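Local coordinates for C-type diheme-containing protein (Kuenenia stuttgartiensis, PDB 6H5L) that carries two covalently bound c-type hemes and probably transfers electrons as part of a large multiheme reductase complex of an anammox bacterium, at residues L118-R123 and L211-M216; E133-C138 and D205-Y210. All blocks are in the same frame, centred on the assembly; numbering follows the deposited sequence.

Contact 1: L118-R123 and L211-M216. With HEC (heme c), chain K.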
# COMPACT_ATOMS: atom_id res chain seq x y z
N LEU B 118 25.50 35.12 -10.12
CA LEU B 118 24.25 35.34 -10.83
C LEU B 118 23.09 34.64 -10.12
O LEU B 118 23.27 33.63 -9.43
CB LEU B 118 24.35 34.84 -12.27
CG LEU B 118 24.71 35.85 -13.37
CD1 LEU B 118 25.77 36.81 -12.88
CD2 LEU B 118 25.19 35.13 -14.62
N ARG B 119 21.90 35.20 -10.30
CA ARG B 119 20.70 34.67 -9.66
C ARG B 119 20.29 33.36 -10.32
O ARG B 119 20.03 33.34 -11.53
CB ARG B 119 19.58 35.69 -9.75
CG ARG B 119 18.22 35.20 -9.27
CD ARG B 119 17.99 35.51 -7.80
NE ARG B 119 16.57 35.48 -7.47
CZ ARG B 119 15.77 36.54 -7.50
NH1 ARG B 119 16.25 37.73 -7.83
NH2 ARG B 119 14.49 36.42 -7.19
N PRO B 120 20.22 32.25 -9.59
CA PRO B 120 19.78 30.99 -10.20
C PRO B 120 18.30 31.03 -10.57
O PRO B 120 17.46 31.46 -9.79
CB PRO B 120 20.05 29.95 -9.11
CG PRO B 120 20.04 30.72 -7.84
CD PRO B 120 20.60 32.08 -8.18
N THR B 121 18.00 30.57 -11.79
CA THR B 121 16.64 30.52 -12.30
C THR B 121 16.45 29.20 -13.03
O THR B 121 17.39 28.43 -13.21
CB THR B 121 16.33 31.69 -13.25
OG1 THR B 121 17.09 31.54 -14.46
CG2 THR B 121 16.69 33.02 -12.61
N GLU B 122 15.20 28.95 -13.46
CA GLU B 122 14.95 27.83 -14.36
C GLU B 122 15.71 28.00 -15.67
O GLU B 122 16.06 27.01 -16.32
CB GLU B 122 13.46 27.69 -14.64
CG GLU B 122 12.63 27.19 -13.47
CD GLU B 122 11.18 26.92 -13.86
OE1 GLU B 122 10.72 25.77 -13.68
OE2 GLU B 122 10.51 27.85 -14.34
N ARG B 123 15.95 29.25 -16.08
CA ARG B 123 16.65 29.50 -17.33
C ARG B 123 18.14 29.17 -17.20
O ARG B 123 18.71 28.49 -18.06
CB ARG B 123 16.46 30.95 -17.76
CG ARG B 123 17.02 31.26 -19.14
CD ARG B 123 16.17 30.64 -20.22
NE ARG B 123 15.20 31.58 -20.78
CZ ARG B 123 14.17 31.23 -21.54
NH1 ARG B 123 13.97 29.95 -21.83
NH2 ARG B 123 13.35 32.15 -22.01
N LEU B 211 26.60 26.97 -15.59
CA LEU B 211 27.07 25.62 -15.33
C LEU B 211 27.07 25.32 -13.83
O LEU B 211 26.69 24.22 -13.42
CB LEU B 211 28.47 25.44 -15.91
CG LEU B 211 29.17 24.09 -15.75
CD1 LEU B 211 28.41 23.01 -16.50
CD2 LEU B 211 30.60 24.19 -16.25
N THR B 212 27.50 26.28 -13.02
CA THR B 212 27.47 26.09 -11.57
C THR B 212 26.06 25.83 -11.08
O THR B 212 25.84 24.94 -10.25
CB THR B 212 28.06 27.31 -10.86
OG1 THR B 212 29.46 27.42 -11.17
CG2 THR B 212 27.88 27.21 -9.36
N HIS B 213 25.08 26.59 -11.58
CA HIS B 213 23.70 26.42 -11.14
C HIS B 213 23.18 25.03 -11.45
O HIS B 213 22.45 24.43 -10.65
CB HIS B 213 22.81 27.49 -11.78
CG HIS B 213 23.11 28.88 -11.32
ND1 HIS B 213 22.66 30.00 -11.98
CD2 HIS B 213 23.82 29.33 -10.26
CE1 HIS B 213 23.08 31.08 -11.35
NE2 HIS B 213 23.78 30.71 -10.30
N TYR B 214 23.55 24.48 -12.62
CA TYR B 214 23.09 23.14 -12.96
C TYR B 214 23.81 22.08 -12.12
O TYR B 214 23.21 21.06 -11.76
CB TYR B 214 23.31 22.86 -14.45
CG TYR B 214 22.96 21.43 -14.82
CD1 TYR B 214 21.64 21.01 -14.88
CD2 TYR B 214 23.96 20.50 -15.09
CE1 TYR B 214 21.32 19.71 -15.21
CE2 TYR B 214 23.64 19.20 -15.42
CZ TYR B 214 22.32 18.81 -15.49
OH TYR B 214 22.01 17.51 -15.82
N VAL B 215 25.09 22.30 -11.82
CA VAL B 215 25.81 21.35 -10.97
C VAL B 215 25.20 21.30 -9.58
O VAL B 215 25.02 20.22 -9.00
CB VAL B 215 27.31 21.71 -10.93
CG1 VAL B 215 28.03 20.87 -9.88
CG2 VAL B 215 27.95 21.52 -12.29
N MET B 216 24.86 22.47 -9.02
CA MET B 216 24.17 22.49 -7.74
C MET B 216 22.79 21.84 -7.83
O MET B 216 22.31 21.28 -6.85
CB MET B 216 24.03 23.93 -7.24
CG MET B 216 25.35 24.68 -7.12
SD MET B 216 26.47 23.96 -5.91
CE MET B 216 26.40 25.20 -4.62
FE HEC K . 35.09 17.22 -13.45
CHA HEC K . 36.25 17.34 -10.22
CHB HEC K . 32.50 19.31 -12.57
CHC HEC K . 34.11 17.41 -16.74
CHD HEC K . 37.15 14.60 -14.19
NA HEC K . 34.52 18.20 -11.72
C1A HEC K . 35.08 18.01 -10.48
C2A HEC K . 34.21 18.64 -9.49
C3A HEC K . 33.17 19.18 -10.14
C4A HEC K . 33.34 18.92 -11.56
CMA HEC K . 31.99 19.96 -9.51
CAA HEC K . 34.45 18.67 -7.97
CBA HEC K . 34.97 20.04 -7.54
CGA HEC K . 35.24 20.04 -6.05
O1A HEC K . 35.15 18.95 -5.43
O2A HEC K . 35.54 21.12 -5.49
NB HEC K . 33.53 18.12 -14.46
C1B HEC K . 32.68 19.07 -13.92
C2B HEC K . 32.04 19.78 -15.01
C3B HEC K . 32.48 19.25 -16.16
C4B HEC K . 33.43 18.20 -15.84
CMB HEC K . 31.01 20.91 -14.81
CAB HEC K . 32.08 19.66 -17.60
CBB HEC K . 32.43 21.12 -17.93
NC HEC K . 35.51 16.17 -15.14
C1C HEC K . 35.06 16.46 -16.42
C2C HEC K . 35.85 15.70 -17.36
C3C HEC K . 36.60 14.83 -16.65
C4C HEC K . 36.46 15.17 -15.25
CMC HEC K . 35.54 15.61 -18.87
CAC HEC K . 37.55 13.75 -17.23
CBC HEC K . 38.73 14.41 -17.97
ND HEC K . 36.48 16.13 -12.36
C1D HEC K . 37.25 15.10 -12.91
C2D HEC K . 38.18 14.65 -11.90
C3D HEC K . 37.90 15.50 -10.65
C4D HEC K . 36.83 16.39 -11.04
CMD HEC K . 39.24 13.53 -12.04
CAD HEC K . 38.61 15.44 -9.28
CBD HEC K . 38.00 14.32 -8.44
CGD HEC K . 38.78 14.15 -7.16
O1D HEC K . 39.64 15.02 -6.86
O2D HEC K . 38.55 13.14 -6.45
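Pro-120 lies over one face of the His-213 imidazole, with its CB 3.8 Å from the ring centroid and only 3° off the ring normal, a CH-pi contact. Its CA joins in over the same ring, 3.5 Å from CE1 of His-213. At the ring edge, close to its plane, the carbonyl O of Leu-118 comes within 3.1 Å of His-213 NE2, and Leu-118 CB lies 4.1 Å from CE1 of that histidine. The imidazole reaches this loop because CG of His-213 stands anti to its own carbonyl carbon (chi1 -66°). A hydrogen bond between ND1 and Thr-124 OG1, which also bonds Thr-121 N at the start of helix 122-135, fixes the ring's rotation. Replacing His-213 by an alanine would remove the ring, which is likely to leave Thr-124 OG1 without its partner at ND1 and to open a gap beside Pro-120. Thr-121 is the N-cap, its OG1 accepting a weak bond from Arg-123 N. Outward, Arg-119 NH1 bonds Tyr-71 O of the second subunit, and Glu-122 forms a salt bridge with Arg-96 of the hydroxylamine oxidoreductase-like chain. On a different side of its helix, Leu-211 CD2 packs 3.6 Å from the heme methyl CMB. A C-terminal helix, 205-217, joined to the entry of the domain's first helix and bordering the heme, is characteristic of the class I cytochrome c fold.

Contact 2: E133-C138 and D205-Y210; sequences EEKLEC and DDERWY. With HEC (heme c), chain K.
Lys-135 and Glu-207 meet through charge alone: NZ of Lys-135 lies 3.8 Å from OE1 of Glu-207, a long salt bridge and the one contact between the two segments. Both side chains are extended beyond CG and cross at about a right angle, bringing their charged ends together while the nearest backbones, at the same two residues, stay 11.3 Å apart from CA to CA. The lysine leaves its helix with CG anti to the backbone N (chi1 -170°), which directs the chain toward helix 205-217. Such a long pair at the protein surface probably contributes a loose electrostatic attraction rather than a rigid link.

The hydrogen bonding is local: Glu-207 OE2 bonds Ser-204 OG just ahead of the helix, so the carboxylate is steadied by its own helix start while OE1 faces the lysine.

Covalent and nonpolar contacts belong to the heme. Cys-138 SG is bonded at 1.8 Å to heme CAB, formerly of a vinyl group, making the first thioether of the Cys-X-X-Cys-His motif that Cys-141 and the axial ligand His-142 complete. Leu-136 CD1 covers the same substituent, 3.8 Å from heme CBB. Between them Glu-137 takes a left-handed backbone conformation (phi 52°, psi 59°), in the turn leading from the helix to the thioether.

Helix 122-135 thus ends in a wider pi-type turn at 133-135, beside the heme. Helix 205-217 faces it across the Lys-135 bridge, with Tyr-210 packed on Thr-124 and Ala-127 of helix 122-135, while Trp-209 stacks with Tyr-184 of helix 180-189.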
# COMPACT_ATOMS: atom_id res chain seq x y z
N GLU B 133 25.96 18.63 -20.81
CA GLU B 133 25.63 17.40 -21.53
C GLU B 133 25.95 17.44 -23.01
O GLU B 133 26.20 16.38 -23.61
CB GLU B 133 24.14 17.06 -21.34
CG GLU B 133 23.88 15.93 -20.36
CD GLU B 133 22.77 16.26 -19.37
OE1 GLU B 133 23.02 16.18 -18.15
OE2 GLU B 133 21.65 16.60 -19.82
N GLU B 134 25.95 18.62 -23.64
CA GLU B 134 26.17 18.73 -25.07
C GLU B 134 27.47 19.45 -25.41
O GLU B 134 28.32 18.90 -26.12
CB GLU B 134 24.99 19.46 -25.73
CG GLU B 134 23.65 18.78 -25.56
CD GLU B 134 22.52 19.57 -26.18
OE1 GLU B 134 22.81 20.44 -27.03
OE2 GLU B 134 21.35 19.34 -25.82
N LYS B 135 27.65 20.68 -24.91
CA LYS B 135 28.76 21.51 -25.37
C LYS B 135 30.11 20.99 -24.89
O LYS B 135 31.10 21.06 -25.62
CB LYS B 135 28.55 22.96 -24.92
CG LYS B 135 29.51 23.95 -25.56
CD LYS B 135 28.99 25.37 -25.43
CE LYS B 135 29.81 26.34 -26.27
NZ LYS B 135 29.15 27.67 -26.37
N LEU B 136 30.16 20.45 -23.67
CA LEU B 136 31.42 19.97 -23.11
C LEU B 136 31.37 18.52 -22.64
O LEU B 136 32.43 17.97 -22.30
CB LEU B 136 31.86 20.86 -21.94
CG LEU B 136 32.12 22.32 -22.32
CD1 LEU B 136 32.51 23.15 -21.11
CD2 LEU B 136 33.19 22.41 -23.40
N GLU B 137 30.20 17.89 -22.62
CA GLU B 137 30.05 16.46 -22.33
C GLU B 137 30.75 16.07 -21.04
O GLU B 137 31.65 15.22 -21.00
CB GLU B 137 30.54 15.61 -23.51
CG GLU B 137 29.83 15.90 -24.82
CD GLU B 137 30.33 15.03 -25.96
OE1 GLU B 137 29.53 14.25 -26.52
OE2 GLU B 137 31.53 15.12 -26.29
N CYS B 138 30.33 16.71 -19.95
CA CYS B 138 30.89 16.41 -18.64
C CYS B 138 30.45 15.04 -18.14
O CYS B 138 31.10 14.48 -17.25
CB CYS B 138 30.49 17.48 -17.64
SG CYS B 138 30.50 19.16 -18.31
N ASP B 205 32.27 34.20 -18.06
CA ASP B 205 31.91 34.26 -16.65
C ASP B 205 30.46 33.86 -16.44
O ASP B 205 30.14 33.10 -15.51
CB ASP B 205 32.17 35.66 -16.09
CG ASP B 205 33.64 35.93 -15.86
OD1 ASP B 205 34.46 35.01 -16.06
OD2 ASP B 205 33.98 37.07 -15.47
N ASP B 206 29.56 34.36 -17.29
CA ASP B 206 28.14 34.06 -17.13
C ASP B 206 27.85 32.58 -17.38
O ASP B 206 27.02 31.98 -16.69
CB ASP B 206 27.31 34.93 -18.06
CG ASP B 206 27.38 36.41 -17.70
OD1 ASP B 206 28.51 36.94 -17.62
OD2 ASP B 206 26.32 37.03 -17.50
N GLU B 207 28.52 31.98 -18.37
CA GLU B 207 28.26 30.59 -18.70
C GLU B 207 28.72 29.64 -17.60
O GLU B 207 28.11 28.58 -17.40
CB GLU B 207 28.92 30.22 -20.03
CG GLU B 207 28.35 30.96 -21.22
CD GLU B 207 29.06 30.62 -22.51
OE1 GLU B 207 28.61 29.68 -23.22
OE2 GLU B 207 30.08 31.27 -22.82
N ARG B 208 29.77 30.00 -16.86
CA ARG B 208 30.21 29.18 -15.75
C ARG B 208 29.31 29.33 -14.53
O ARG B 208 29.27 28.42 -13.69
CB ARG B 208 31.66 29.50 -15.38
CG ARG B 208 32.65 29.10 -16.47
CD ARG B 208 34.09 29.21 -16.00
NE ARG B 208 34.40 30.56 -15.52
CZ ARG B 208 34.74 31.57 -16.32
NH1 ARG B 208 34.80 31.39 -17.63
NH2 ARG B 208 35.01 32.76 -15.80
N TRP B 209 28.59 30.45 -14.41
CA TRP B 209 27.54 30.53 -13.40
C TRP B 209 26.33 29.70 -13.81
O TRP B 209 25.70 29.06 -12.96
CB TRP B 209 27.14 31.98 -13.16
CG TRP B 209 28.14 32.77 -12.37
CD1 TRP B 209 28.92 33.80 -12.82
CD2 TRP B 209 28.48 32.59 -10.99
NE1 TRP B 209 29.72 34.27 -11.80
CE2 TRP B 209 29.47 33.54 -10.67
CE3 TRP B 209 28.05 31.71 -9.99
CZ2 TRP B 209 30.03 33.64 -9.40
CZ3 TRP B 209 28.60 31.81 -8.72
CH2 TRP B 209 29.59 32.77 -8.44
N TYR B 210 25.99 29.70 -15.10
CA TYR B 210 24.97 28.78 -15.60
C TYR B 210 25.35 27.34 -15.28
O TYR B 210 24.54 26.56 -14.76
CB TYR B 210 24.79 28.93 -17.12
CG TYR B 210 24.46 30.32 -17.62
CD1 TYR B 210 23.92 31.29 -16.79
CD2 TYR B 210 24.69 30.65 -18.96
CE1 TYR B 210 23.62 32.56 -17.27
CE2 TYR B 210 24.39 31.91 -19.44
CZ TYR B 210 23.86 32.86 -18.59
OH TYR B 210 23.56 34.11 -19.07
FE HEC K . 35.09 17.22 -13.45
CHA HEC K . 36.25 17.34 -10.22
CHB HEC K . 32.50 19.31 -12.57
CHC HEC K . 34.11 17.41 -16.74
CHD HEC K . 37.15 14.60 -14.19
NA HEC K . 34.52 18.20 -11.72
C1A HEC K . 35.08 18.01 -10.48
C2A HEC K . 34.21 18.64 -9.49
C3A HEC K . 33.17 19.18 -10.14
C4A HEC K . 33.34 18.92 -11.56
CMA HEC K . 31.99 19.96 -9.51
CAA HEC K . 34.45 18.67 -7.97
CBA HEC K . 34.97 20.04 -7.54
CGA HEC K . 35.24 20.04 -6.05
O1A HEC K . 35.15 18.95 -5.43
O2A HEC K . 35.54 21.12 -5.49
NB HEC K . 33.53 18.12 -14.46
C1B HEC K . 32.68 19.07 -13.92
C2B HEC K . 32.04 19.78 -15.01
C3B HEC K . 32.48 19.25 -16.16
C4B HEC K . 33.43 18.20 -15.84
CMB HEC K . 31.01 20.91 -14.81
CAB HEC K . 32.08 19.66 -17.60
CBB HEC K . 32.43 21.12 -17.93
NC HEC K . 35.51 16.17 -15.14
C1C HEC K . 35.06 16.46 -16.42
C2C HEC K . 35.85 15.70 -17.36
C3C HEC K . 36.60 14.83 -16.65
C4C HEC K . 36.46 15.17 -15.25
CMC HEC K . 35.54 15.61 -18.87
CAC HEC K . 37.55 13.75 -17.23
CBC HEC K . 38.73 14.41 -17.97
ND HEC K . 36.48 16.13 -12.36
C1D HEC K . 37.25 15.10 -12.91
C2D HEC K . 38.18 14.65 -11.90
C3D HEC K . 37.90 15.50 -10.65
C4D HEC K . 36.83 16.39 -11.04
CMD HEC K . 39.24 13.53 -12.04
CAD HEC K . 38.61 15.44 -9.28
CBD HEC K . 38.00 14.32 -8.44
CGD HEC K . 38.78 14.15 -7.16
O1D HEC K . 39.64 15.02 -6.86
O2D HEC K . 38.55 13.14 -6.45

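In the fold
Contacts 1 and 2 both involve helices 122-135 and 205-217, but contact 1 meets the loop leading into the first helix, whereas contact 2 uses its C-terminal end. Their centres lie about 10 Å apart, with contact 2 nested inside the chain loop that contact 1 closes. Contact 1 is partly buried, built on a histidine ring and a proline and edged by other protein chains. Contact 2 is a surface contact, carried by opposite charges, which no other protein chain touches. Each reaches the same heme: 211-216 through aliphatic packing, 133-138 through a thioether. They meet where Tyr-214 OH forms a probable, weak hydrogen bond with Glu-133 OE1 and where Leu-118 packs against Asp-206, Trp-209 and Tyr-210.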